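Local coordinates for protein putative 2-dehydro-3-deoxygalactonokinase (Sinorhizobium meliloti, PDB 3T69) that probably catalyses the ATP-dependent phosphorylation of 2-dehydro-3-deoxy-D-galactonate, the second step of D-galactonate degradation, at residues Trp14-Phe19 with Cys70-Ala75; Ala82-Thr87 with Pro122-Gly127; Ala92-Arg97 with Ile110-Ala115; His152-Arg157 with Glu164-Phe169. One frame throughout, in Å; residues are numbered along the deposited sequence.

In the fold
Interactions 1, 2 and 3 gather on one mixed sheet and touch one another, strand 108-116 running between the strands of interaction 2 and carrying half of interaction 3. Interaction 4 lies in the second sheet and reaches interaction 2 through polar bonds and the packing of F166, which also touches interaction 3. Interaction 1, only partly buried, joins a tight turn to a strand end by main-chain bonds. Interaction 2 is buried and rests on an arginine and a tyrosine, while interaction 3 is apolar packing with an exposed arginine at its margin. The buried hairpin of interaction 4 has the regular backbone ladder. Interactions 2 and 4 meet the second subunit, as does A115 of interaction 3.

Interaction 1 (Trp14-Phe19 with Cys70-Ala75); sequences WGTSSF and CGMAGA
The carbonyl oxygen of W14 is approached by three consecutive residues of the facing chain, at the point where the first hairpin of this ASKHA-type kinase domain meets the end of a neighbouring strand. The N of M72 donates to W14 O at 2.8 Å and the N of A73 at 3.4 Å; both bonds are bent and weak, and G71 CA adds a C-H...O contact to the same oxygen. One acceptor is thus shared among several poor donors, as the chain leaves strand 67-71 and curls into the 3-10 segment 72-74. A much straighter bond anchors the strand side: W14 N to C70 O, 3.1 Å with 171° at the hydrogen, the donor lying somewhat out of the carbonyl plane.

Above this polar seam, A73 directs its methyl at the tryptophan, CB meeting W14 CB at 3.8 Å and approaching the indole obliquely. On one face of that indole sits F19, whose ring turns an edge toward it with CD2 over the middle of the ring system. Across the bend, G15 N bonds to S18 O (2.9 Å), holding the turn between strands 9-14 and 19-24 closed. A W-G-T-S-S turn at this place is consistent with the phosphate-binding loop of the ASKHA superfamily. M40 and T41 of helix 40-43 lie alongside M72 and T16. With its CG set beside the backbone N (chi1 -70°), M72 crosses T16 at a slant and brings CG to 3.6 Å from T16 OG1.

Interaction 2 (Ala82-Thr87 with Pro122-Gly127); sequences AGYIET and PDVMRG
A82 begins the contact by pointing its methyl toward R126, CB lying 3.8 Å from NH1. G83 supplies the direct polar link: R126 NH1 donates to G83 O at 3.0 Å, a bent bond (139° at the hydrogen) whose acceptor sits 28° out of the guanidinium plane. Y84 follows. Its ring receives the guanidinium over one face in a cation-pi contact, R126 CZ standing 4.0 Å from the ring centroid; the two planes are inclined at 32°, so the guanidinium leans over the ring with NH2 lowest. A bend at the third torsion of R126 lets one nitrogen serve the carbonyl while the other rides on the ring. Water 1 joins the pair, 2.9 Å from Y84 OH and accepting from R126 NH2 at 3.0 Å. V124 CG2 comes in obliquely to Y84 CZ, and M125 O lies at the edge of the ring.

Strands 84-86 and 123-125 both pair with strand 108-116, the first parallel and the second antiparallel, so these side chains span a strand between them. G127 is the N-cap of helix 128-139, and L227 of the second subunit packs on Y84 and V124.

Interaction 3 (Ala92-Arg97 with Ile110-Ala115); sequences AEIAGR and ILPGLA
I94 and P112 form the centre of an essentially apolar contact. With CG1 beside the backbone N (chi1 -67°), I94 has CG2 opposite that N and beside the carbonyl carbon, and this branch does the touching: it stands 4.1 Å from P112 CG and also meets L111 CB, the isoleucine and leucine crossing at about a right angle. L111 in turn extends CD2 to within 4.3 Å of A95 CA. At the margin, R97 uses its CB rather than its charged end, lying 4.0 Å from P112 CG.

Main-chain oxygens contribute by packing. I94 O and R97 O each come to about 3.7 Å from P112 CD, so the proline ring sits against a bend of the opposing backbone. No hydrogen bond crosses between the segments.

Polar bonds instead hold the bend itself together. R97 N donates to I94 O at 2.9 Å, closing a turn, while the folded arginine side chain returns a weak bond from NH1 to E93 O.

I85 and E129 also touch I94. The arrangement is plain fold packing: a turn with helical backbone angles, connecting strand 89-90 of one sheet to strand 99-101 of the other, laid against the L111-P112 break in strand 108-116.

Interaction 4 (His152-Arg157 with Glu164-Phe169); sequences HSKWVR and EGFSTF
W155 and F169 both turn CG away from their carbonyl carbon to lie beside the backbone N (chi1 -77° and -75°), which brings their rings together on one face of a beta hairpin. The edge of F169 is offset toward the face of the five-membered indole ring, with centroids 5.7 Å apart and planes at 77°. E248 of helix 233-252 accepts from W155 NE1 and bonds to S153 OG on this face.

Beneath the rings, strands 153-159 and 162-169 run antiparallel. S153 pairs with F169 through a nearly straight bond from S153 N to F169 O (2.7 Å) and its reciprocal. In the next such pair W155 N donates to S167 O at 3.0 Å. S167 N returns a bond of the same length to W155 O.

The other face bears K154, V156, F166 and T168. V156 CG2 packs alongside F166 CB at 4.0 Å. K154 lies beside T168, but their polar ends are engaged beyond the hairpin, NZ with V124 O and OG1 with D123.

Toward the hairpin's turn, R157 N reaches G165 O, and the R157 guanidinium presents a face to E164, with NH2 3.8 Å from CB. E164 N closes this end on R157 O at 2.8 Å.

Interaction 1 (Trp14-Phe19 with Cys70-Ala75)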
loop_
_atom_site.group_PDB
_atom_site.type_symbol
_atom_site.label_atom_id
_atom_site.label_comp_id
_atom_site.label_asym_id
_atom_site.label_seq_id
_atom_site.Cartn_x
_atom_site.Cartn_y
_atom_site.Cartn_z
ATOM N N TRP B 14 0.450 21.215 -15.134
ATOM C CA TRP B 14 1.201 20.083 -15.628
ATOM C C TRP B 14 1.415 19.103 -14.465
ATOM O O TRP B 14 2.364 19.223 -13.656
ATOM C CB TRP B 14 2.508 20.550 -16.252
ATOM C CG TRP B 14 2.913 19.731 -17.410
ATOM C CD1 TRP B 14 2.682 18.412 -17.582
ATOM C CD2 TRP B 14 3.656 20.166 -18.571
ATOM N NE1 TRP B 14 3.217 17.986 -18.776
ATOM C CE2 TRP B 14 3.805 19.049 -19.410
ATOM C CE3 TRP B 14 4.166 21.402 -18.998
ATOM C CZ2 TRP B 14 4.451 19.120 -20.651
ATOM C CZ3 TRP B 14 4.818 21.464 -20.226
ATOM C CH2 TRP B 14 4.961 20.328 -21.030
ATOM N N GLY B 15 0.488 18.147 -14.384
ATOM C CA GLY B 15 0.475 17.139 -13.340
ATOM C C GLY B 15 1.342 15.948 -13.665
ATOM O O GLY B 15 1.926 15.883 -14.749
ATOM N N THR B 16 1.413 15.000 -12.727
ATOM C CA THR B 16 2.220 13.810 -12.944
ATOM C C THR B 16 1.687 13.029 -14.133
ATOM O O THR B 16 2.476 12.468 -14.887
ATOM C CB THR B 16 2.218 12.866 -11.739
ATOM O OG1 THR B 16 2.373 13.633 -10.544
ATOM C CG2 THR B 16 3.334 11.814 -11.845
ATOM N N SER B 17 0.363 12.995 -14.294
ATOM C CA SER B 17 -0.260 12.063 -15.265
ATOM C C SER B 17 -1.156 12.721 -16.310
ATOM O O SER B 17 -1.747 12.041 -17.158
ATOM C CB SER B 17 -1.036 10.960 -14.526
ATOM O OG SER B 17 -0.141 10.087 -13.873
ATOM N N SER B 18 -1.237 14.042 -16.245
ATOM C CA SER B 18 -2.184 14.792 -17.030
ATOM C C SER B 18 -1.707 16.217 -17.318
ATOM O O SER B 18 -1.083 16.866 -16.473
ATOM C CB SER B 18 -3.539 14.825 -16.316
ATOM O OG SER B 18 -3.500 15.651 -15.171
ATOM N N PHE B 19 -2.052 16.696 -18.513
ATOM C CA PHE B 19 -1.717 18.033 -18.986
ATOM C C PHE B 19 -2.986 18.824 -19.280
ATOM O O PHE B 19 -3.845 18.364 -20.013
ATOM C CB PHE B 19 -0.895 17.899 -20.252
ATOM C CG PHE B 19 -0.506 19.204 -20.868
ATOM C CD1 PHE B 19 -1.349 19.847 -21.770
ATOM C CD2 PHE B 19 0.724 19.781 -20.577
ATOM C CE1 PHE B 19 -0.984 21.036 -22.360
ATOM C CE2 PHE B 19 1.097 20.979 -21.167
ATOM C CZ PHE B 19 0.240 21.604 -22.061
ATOM N N CYS B 70 2.013 25.647 -13.386
ATOM C CA CYS B 70 2.116 25.116 -12.052
ATOM C C CYS B 70 2.252 23.580 -12.137
ATOM O O CYS B 70 2.003 22.999 -13.191
ATOM C CB CYS B 70 0.883 25.548 -11.229
ATOM S SG CYS B 70 -0.668 24.732 -11.679
ATOM N N GLY B 71 2.647 22.933 -11.035
ATOM C CA GLY B 71 2.664 21.474 -10.954
ATOM C C GLY B 71 4.019 20.801 -11.112
ATOM O O GLY B 71 5.071 21.420 -11.016
ATOM N N MET B 72 3.978 19.510 -11.394
ATOM C CA MET B 72 5.178 18.699 -11.442
ATOM C C MET B 72 6.078 19.077 -12.618
ATOM O O MET B 72 7.157 18.508 -12.818
ATOM C CB MET B 72 4.802 17.212 -11.466
ATOM C CG MET B 72 4.227 16.682 -10.175
ATOM S SD MET B 72 5.235 16.812 -8.690
ATOM C CE MET B 72 3.841 16.943 -7.601
ATOM N N ALA B 73 5.689 20.054 -13.417
ATOM C CA ALA B 73 6.650 20.479 -14.439
ATOM C C ALA B 73 7.911 21.024 -13.707
ATOM O O ALA B 73 9.023 21.105 -14.289
ATOM C CB ALA B 73 6.038 21.531 -15.343
ATOM N N GLY B 74 7.713 21.395 -12.438
ATOM C CA GLY B 74 8.740 22.043 -11.640
ATOM C C GLY B 74 9.472 21.142 -10.651
ATOM O O GLY B 74 10.246 21.633 -9.852
ATOM N N ALA B 75 9.247 19.836 -10.712
ATOM C CA ALA B 75 10.008 18.895 -9.879
ATOM C C ALA B 75 11.364 18.604 -10.453
ATOM O O ALA B 75 11.587 18.814 -11.648
ATOM C CB ALA B 75 9.237 17.603 -9.714
#

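Interaction 2 (Ala82-Thr87 with Pro122-Gly127)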
loop_
_atom_site.group_PDB
_atom_site.type_symbol
_atom_site.label_atom_id
_atom_site.label_comp_id
_atom_site.label_asym_id
_atom_site.label_seq_id
_atom_site.Cartn_x
_atom_site.Cartn_y
_atom_site.Cartn_z
ATOM N N ALA B 82 11.678 24.043 -9.974
ATOM C CA ALA B 82 11.134 25.294 -9.420
ATOM C C ALA B 82 11.408 25.175 -7.931
ATOM O O ALA B 82 11.847 24.149 -7.472
ATOM C CB ALA B 82 9.643 25.381 -9.715
ATOM N N GLY B 83 11.208 26.163 -7.112
ATOM C CA GLY B 83 11.623 25.836 -5.743
ATOM C C GLY B 83 10.502 25.307 -4.891
ATOM O O GLY B 83 9.581 24.656 -5.380
ATOM N N TYR B 84 10.575 25.633 -3.606
ATOM C CA TYR B 84 9.483 25.405 -2.702
ATOM C C TYR B 84 9.541 26.611 -1.807
ATOM O O TYR B 84 10.628 27.104 -1.486
ATOM C CB TYR B 84 9.743 24.213 -1.799
ATOM C CG TYR B 84 9.605 22.831 -2.357
ATOM C CD1 TYR B 84 10.691 21.939 -2.328
ATOM C CD2 TYR B 84 8.378 22.373 -2.854
ATOM C CE1 TYR B 84 10.569 20.622 -2.830
ATOM C CE2 TYR B 84 8.239 21.075 -3.347
ATOM C CZ TYR B 84 9.333 20.195 -3.327
ATOM O OH TYR B 84 9.168 18.902 -3.805
ATOM N N ILE B 85 8.387 27.080 -1.374
ATOM C CA ILE B 85 8.375 28.114 -0.384
ATOM C C ILE B 85 7.967 27.351 0.839
ATOM O O ILE B 85 7.056 26.482 0.820
ATOM C CB ILE B 85 7.337 29.256 -0.700
ATOM C CG1 ILE B 85 7.692 30.013 -1.977
ATOM C CG2 ILE B 85 7.199 30.226 0.484
ATOM C CD1 ILE B 85 6.471 30.820 -2.588
ATOM N N GLU B 86 8.623 27.683 1.927
ATOM C CA GLU B 86 8.398 26.935 3.113
ATOM C C GLU B 86 7.206 27.505 3.919
ATOM O O GLU B 86 6.856 28.690 3.790
ATOM C CB GLU B 86 9.720 26.751 3.835
ATOM C CG GLU B 86 10.152 27.765 4.824
ATOM C CD GLU B 86 11.259 27.140 5.735
ATOM O OE1 GLU B 86 10.875 26.267 6.590
ATOM O OE2 GLU B 86 12.486 27.470 5.538
ATOM N N THR B 87 6.541 26.630 4.663
ATOM C CA THR B 87 5.333 26.958 5.358
ATOM C C THR B 87 5.716 27.326 6.774
ATOM O O THR B 87 6.662 26.823 7.299
ATOM C CB THR B 87 4.392 25.739 5.446
ATOM O OG1 THR B 87 5.070 24.657 6.116
ATOM C CG2 THR B 87 3.938 25.315 4.089
ATOM N N PRO B 122 8.041 15.857 7.643
ATOM C CA PRO B 122 8.423 16.529 6.376
ATOM C C PRO B 122 7.321 16.404 5.357
ATOM O O PRO B 122 6.713 15.356 5.253
ATOM C CB PRO B 122 9.627 15.698 5.896
ATOM C CG PRO B 122 9.516 14.365 6.570
ATOM C CD PRO B 122 8.904 14.675 7.919
ATOM N N ASP B 123 7.054 17.445 4.592
ATOM C CA ASP B 123 5.983 17.366 3.577
ATOM C C ASP B 123 6.089 18.312 2.391
ATOM O O ASP B 123 6.746 19.355 2.430
ATOM C CB ASP B 123 4.596 17.477 4.194
ATOM C CG ASP B 123 3.615 16.513 3.563
ATOM O OD1 ASP B 123 3.704 16.195 2.367
ATOM O OD2 ASP B 123 2.743 16.032 4.295
ATOM N N VAL B 124 5.445 17.931 1.314
ATOM C CA VAL B 124 5.766 18.549 0.045
ATOM C C VAL B 124 4.551 18.660 -0.864
ATOM O O VAL B 124 3.652 17.826 -0.811
ATOM C CB VAL B 124 6.942 17.765 -0.557
ATOM C CG1 VAL B 124 6.582 17.031 -1.881
ATOM C CG2 VAL B 124 8.166 18.630 -0.564
ATOM N N MET B 125 4.470 19.728 -1.631
ATOM C CA MET B 125 3.284 19.928 -2.496
ATOM C C MET B 125 3.738 20.735 -3.663
ATOM O O MET B 125 4.446 21.710 -3.496
ATOM C CB MET B 125 2.078 20.542 -1.751
ATOM C CG MET B 125 1.782 22.048 -1.918
ATOM S SD MET B 125 0.191 22.715 -1.270
ATOM C CE MET B 125 0.171 21.995 0.337
ATOM N N ARG B 126 3.439 20.242 -4.849
ATOM C CA ARG B 126 3.773 20.930 -6.065
ATOM C C ARG B 126 2.500 21.023 -6.980
ATOM O O ARG B 126 2.191 20.082 -7.727
ATOM C CB ARG B 126 4.944 20.175 -6.701
ATOM C CG ARG B 126 5.960 21.014 -7.370
ATOM C CD ARG B 126 7.116 20.255 -7.987
ATOM N NE ARG B 126 8.325 20.274 -7.160
ATOM C CZ ARG B 126 9.050 21.361 -6.841
ATOM N NH1 ARG B 126 8.720 22.565 -7.288
ATOM N NH2 ARG B 126 10.138 21.232 -6.077
ATOM N N GLY B 127 1.719 22.112 -6.877
ATOM C CA GLY B 127 0.520 22.323 -7.743
ATOM C C GLY B 127 -0.793 22.682 -7.037
ATOM O O GLY B 127 -1.620 23.492 -7.519
HETATM O O HOH W 1 10.977 18.364 -5.958
#

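Interaction 3 (Ala92-Arg97 with Ile110-Ala115)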
loop_
_atom_site.group_PDB
_atom_site.type_symbol
_atom_site.label_atom_id
_atom_site.label_comp_id
_atom_site.label_asym_id
_atom_site.label_seq_id
_atom_site.Cartn_x
_atom_site.Cartn_y
_atom_site.Cartn_z
ATOM N N ALA B 92 0.383 34.877 -1.376
ATOM C CA ALA B 92 0.764 35.983 -2.249
ATOM C C ALA B 92 2.262 36.013 -2.586
ATOM O O ALA B 92 2.678 36.769 -3.474
ATOM C CB ALA B 92 0.304 37.339 -1.630
ATOM N N GLU B 93 3.066 35.197 -1.892
ATOM C CA GLU B 93 4.516 35.104 -2.168
ATOM C C GLU B 93 4.774 34.274 -3.428
ATOM O O GLU B 93 5.823 34.406 -4.058
ATOM C CB GLU B 93 5.268 34.397 -1.051
ATOM C CG GLU B 93 5.328 34.955 0.383
ATOM C CD GLU B 93 6.240 34.008 1.281
ATOM O OE1 GLU B 93 5.831 33.514 2.394
ATOM O OE2 GLU B 93 7.384 33.724 0.808
ATOM N N ILE B 94 3.832 33.422 -3.814
ATOM C CA ILE B 94 4.103 32.400 -4.836
ATOM C C ILE B 94 4.565 32.943 -6.175
ATOM O O ILE B 94 5.628 32.540 -6.646
ATOM C CB ILE B 94 2.916 31.407 -5.045
ATOM C CG1 ILE B 94 2.709 30.541 -3.829
ATOM C CG2 ILE B 94 3.105 30.514 -6.287
ATOM C CD1 ILE B 94 1.358 29.854 -3.860
ATOM N N ALA B 95 3.750 33.800 -6.805
ATOM C CA ALA B 95 4.032 34.359 -8.148
ATOM C C ALA B 95 5.427 35.035 -8.210
ATOM O O ALA B 95 6.170 34.878 -9.169
ATOM C CB ALA B 95 2.963 35.313 -8.526
ATOM N N GLY B 96 5.795 35.724 -7.143
ATOM C CA GLY B 96 7.110 36.351 -7.062
ATOM C C GLY B 96 8.288 35.374 -7.065
ATOM O O GLY B 96 9.381 35.717 -7.521
ATOM N N ARG B 97 8.075 34.158 -6.564
ATOM C CA ARG B 97 9.133 33.158 -6.541
ATOM C C ARG B 97 9.217 32.214 -7.771
ATOM O O ARG B 97 9.973 31.229 -7.766
ATOM C CB ARG B 97 9.088 32.393 -5.216
ATOM C CG ARG B 97 10.040 32.965 -4.174
ATOM C CD ARG B 97 9.436 34.085 -3.419
ATOM N NE ARG B 97 10.072 35.379 -3.696
ATOM C CZ ARG B 97 9.464 36.576 -3.518
ATOM N NH1 ARG B 97 8.173 36.644 -3.098
ATOM N NH2 ARG B 97 10.137 37.715 -3.786
ATOM N N ILE B 110 7.505 28.818 -14.304
ATOM C CA ILE B 110 6.895 27.780 -13.470
ATOM C C ILE B 110 6.862 28.203 -12.003
ATOM O O ILE B 110 7.884 28.627 -11.465
ATOM C CB ILE B 110 7.689 26.482 -13.462
ATOM C CG1 ILE B 110 8.068 26.078 -14.869
ATOM C CG2 ILE B 110 6.885 25.393 -12.759
ATOM C CD1 ILE B 110 8.259 24.573 -15.034
ATOM N N LEU B 111 5.702 28.026 -11.368
ATOM C CA LEU B 111 5.492 28.288 -9.933
ATOM C C LEU B 111 6.144 27.279 -8.948
ATOM O O LEU B 111 6.112 26.074 -9.116
ATOM C CB LEU B 111 3.977 28.408 -9.640
ATOM C CG LEU B 111 3.199 29.368 -10.581
ATOM C CD1 LEU B 111 1.678 29.363 -10.384
ATOM C CD2 LEU B 111 3.714 30.788 -10.440
ATOM N N PRO B 112 6.694 27.792 -7.859
ATOM C CA PRO B 112 7.228 26.871 -6.885
ATOM C C PRO B 112 6.108 26.039 -6.221
ATOM O O PRO B 112 4.917 26.346 -6.401
ATOM C CB PRO B 112 7.844 27.826 -5.873
ATOM C CG PRO B 112 6.965 29.053 -6.002
ATOM C CD PRO B 112 6.911 29.183 -7.442
ATOM N N GLY B 113 6.501 25.010 -5.456
ATOM C CA GLY B 113 5.557 24.333 -4.575
ATOM C C GLY B 113 5.681 24.854 -3.151
ATOM O O GLY B 113 6.369 25.832 -2.923
ATOM N N LEU B 114 5.017 24.198 -2.205
ATOM C CA LEU B 114 5.267 24.420 -0.790
ATOM C C LEU B 114 5.962 23.232 -0.072
ATOM O O LEU B 114 5.707 22.085 -0.361
ATOM C CB LEU B 114 3.962 24.785 -0.067
ATOM C CG LEU B 114 3.109 25.937 -0.621
ATOM C CD1 LEU B 114 1.841 26.114 0.183
ATOM C CD2 LEU B 114 3.840 27.240 -0.608
ATOM N N ALA B 115 6.828 23.523 0.877
ATOM C CA ALA B 115 7.431 22.491 1.681
ATOM C C ALA B 115 7.189 22.754 3.160
ATOM O O ALA B 115 7.329 23.887 3.627
ATOM C CB ALA B 115 8.923 22.398 1.416
#

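Interaction 4 (His152-Arg157 with Glu164-Phe169)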
loop_
_atom_site.group_PDB
_atom_site.type_symbol
_atom_site.label_atom_id
_atom_site.label_comp_id
_atom_site.label_asym_id
_atom_site.label_seq_id
_atom_site.Cartn_x
_atom_site.Cartn_y
_atom_site.Cartn_z
ATOM N N HIS B 152 -2.073 11.936 -4.656
ATOM C CA HIS B 152 -1.603 12.277 -3.325
ATOM C C HIS B 152 -2.620 13.258 -2.711
ATOM O O HIS B 152 -2.917 14.294 -3.275
ATOM C CB HIS B 152 -0.209 12.940 -3.344
ATOM C CG HIS B 152 0.903 12.073 -3.878
ATOM N ND1 HIS B 152 2.087 12.606 -4.353
ATOM C CD2 HIS B 152 1.025 10.730 -3.998
ATOM C CE1 HIS B 152 2.886 11.628 -4.750
ATOM N NE2 HIS B 152 2.257 10.480 -4.567
ATOM N N SER B 153 -3.178 12.948 -1.561
ATOM C CA SER B 153 -4.295 13.758 -1.138
ATOM C C SER B 153 -3.812 14.777 -0.117
ATOM O O SER B 153 -3.210 14.431 0.873
ATOM C CB SER B 153 -5.418 12.865 -0.609
ATOM O OG SER B 153 -6.352 13.654 0.096
ATOM N N LYS B 154 -4.041 16.047 -0.355
ATOM C CA LYS B 154 -3.509 17.008 0.586
ATOM C C LYS B 154 -4.535 17.491 1.632
ATOM O O LYS B 154 -5.699 17.740 1.291
ATOM C CB LYS B 154 -2.864 18.150 -0.199
ATOM C CG LYS B 154 -1.351 18.002 -0.329
ATOM C CD LYS B 154 -0.830 17.213 -1.495
ATOM C CE LYS B 154 0.460 16.643 -1.014
ATOM N NZ LYS B 154 1.450 16.200 -2.010
ATOM N N TRP B 155 -4.133 17.596 2.891
ATOM C CA TRP B 155 -4.995 18.206 3.924
ATOM C C TRP B 155 -4.317 19.456 4.488
ATOM O O TRP B 155 -3.259 19.364 5.093
ATOM C CB TRP B 155 -5.340 17.213 5.041
ATOM C CG TRP B 155 -6.444 16.200 4.606
ATOM C CD1 TRP B 155 -6.351 15.246 3.625
ATOM C CD2 TRP B 155 -7.758 16.076 5.149
ATOM N NE1 TRP B 155 -7.518 14.546 3.518
ATOM C CE2 TRP B 155 -8.402 15.032 4.445
ATOM C CE3 TRP B 155 -8.463 16.762 6.140
ATOM C CZ2 TRP B 155 -9.728 14.654 4.709
ATOM C CZ3 TRP B 155 -9.768 16.398 6.411
ATOM C CH2 TRP B 155 -10.391 15.337 5.704
ATOM N N VAL B 156 -4.925 20.625 4.271
ATOM C CA VAL B 156 -4.238 21.917 4.482
ATOM C C VAL B 156 -4.905 22.846 5.537
ATOM O O VAL B 156 -6.105 23.103 5.468
ATOM C CB VAL B 156 -4.119 22.641 3.133
ATOM C CG1 VAL B 156 -3.223 23.869 3.228
ATOM C CG2 VAL B 156 -3.627 21.691 2.080
ATOM N N ARG B 157 -4.147 23.309 6.516
ATOM C CA ARG B 157 -4.666 24.291 7.434
ATOM C C ARG B 157 -4.395 25.676 6.816
ATOM O O ARG B 157 -3.237 26.151 6.789
ATOM C CB ARG B 157 -4.064 24.184 8.867
ATOM C CG ARG B 157 -3.479 22.785 9.299
ATOM C CD ARG B 157 -3.116 22.592 10.829
ATOM N NE ARG B 157 -2.723 23.807 11.585
ATOM C CZ ARG B 157 -1.474 24.149 11.948
ATOM N NH1 ARG B 157 -0.424 23.392 11.605
ATOM N NH2 ARG B 157 -1.272 25.279 12.643
ATOM N N GLU B 164 -0.655 27.241 6.932
ATOM C CA GLU B 164 -0.007 27.102 8.234
ATOM C C GLU B 164 0.801 25.813 8.299
ATOM O O GLU B 164 1.852 25.752 8.949
ATOM C CB GLU B 164 -1.034 27.143 9.382
ATOM C CG GLU B 164 -1.532 28.542 9.778
ATOM C CD GLU B 164 -0.406 29.415 10.332
ATOM O OE1 GLU B 164 0.316 28.924 11.250
ATOM O OE2 GLU B 164 -0.228 30.578 9.856
ATOM N N GLY B 165 0.287 24.792 7.615
ATOM C CA GLY B 165 0.860 23.452 7.597
ATOM C C GLY B 165 -0.011 22.588 6.710
ATOM O O GLY B 165 -1.114 23.013 6.272
ATOM N N PHE B 166 0.474 21.381 6.428
ATOM C CA PHE B 166 -0.310 20.418 5.702
ATOM C C PHE B 166 0.177 18.970 5.814
ATOM O O PHE B 166 1.266 18.723 6.342
ATOM C CB PHE B 166 -0.372 20.840 4.259
ATOM C CG PHE B 166 0.942 20.847 3.575
ATOM C CD1 PHE B 166 1.817 21.929 3.726
ATOM C CD2 PHE B 166 1.291 19.799 2.726
ATOM C CE1 PHE B 166 3.045 21.959 3.037
ATOM C CE2 PHE B 166 2.511 19.801 2.039
ATOM C CZ PHE B 166 3.400 20.888 2.189
ATOM N N SER B 167 -0.620 18.034 5.295
ATOM C CA SER B 167 -0.351 16.612 5.375
ATOM C C SER B 167 -0.722 15.856 4.089
ATOM O O SER B 167 -1.890 15.848 3.690
ATOM C CB SER B 167 -1.196 16.020 6.501
ATOM O OG SER B 167 -0.675 16.373 7.778
ATOM N N THR B 168 0.243 15.206 3.441
ATOM C CA THR B 168 -0.080 14.314 2.339
ATOM C C THR B 168 -0.521 12.965 2.873
ATOM O O THR B 168 -0.080 12.535 3.973
ATOM C CB THR B 168 1.120 14.100 1.505
ATOM O OG1 THR B 168 1.634 15.383 1.157
ATOM C CG2 THR B 168 0.803 13.316 0.209
ATOM N N PHE B 169 -1.395 12.305 2.115
ATOM C CA PHE B 169 -1.768 10.930 2.322
ATOM C C PHE B 169 -1.743 10.365 0.941
ATOM O O PHE B 169 -2.309 10.960 0.027
ATOM C CB PHE B 169 -3.166 10.850 2.901
ATOM C CG PHE B 169 -3.251 11.224 4.368
ATOM C CD1 PHE B 169 -3.108 10.269 5.347
ATOM C CD2 PHE B 169 -3.491 12.538 4.759
ATOM C CE1 PHE B 169 -3.190 10.603 6.693
ATOM C CE2 PHE B 169 -3.576 12.877 6.085
ATOM C CZ PHE B 169 -3.425 11.881 7.066
#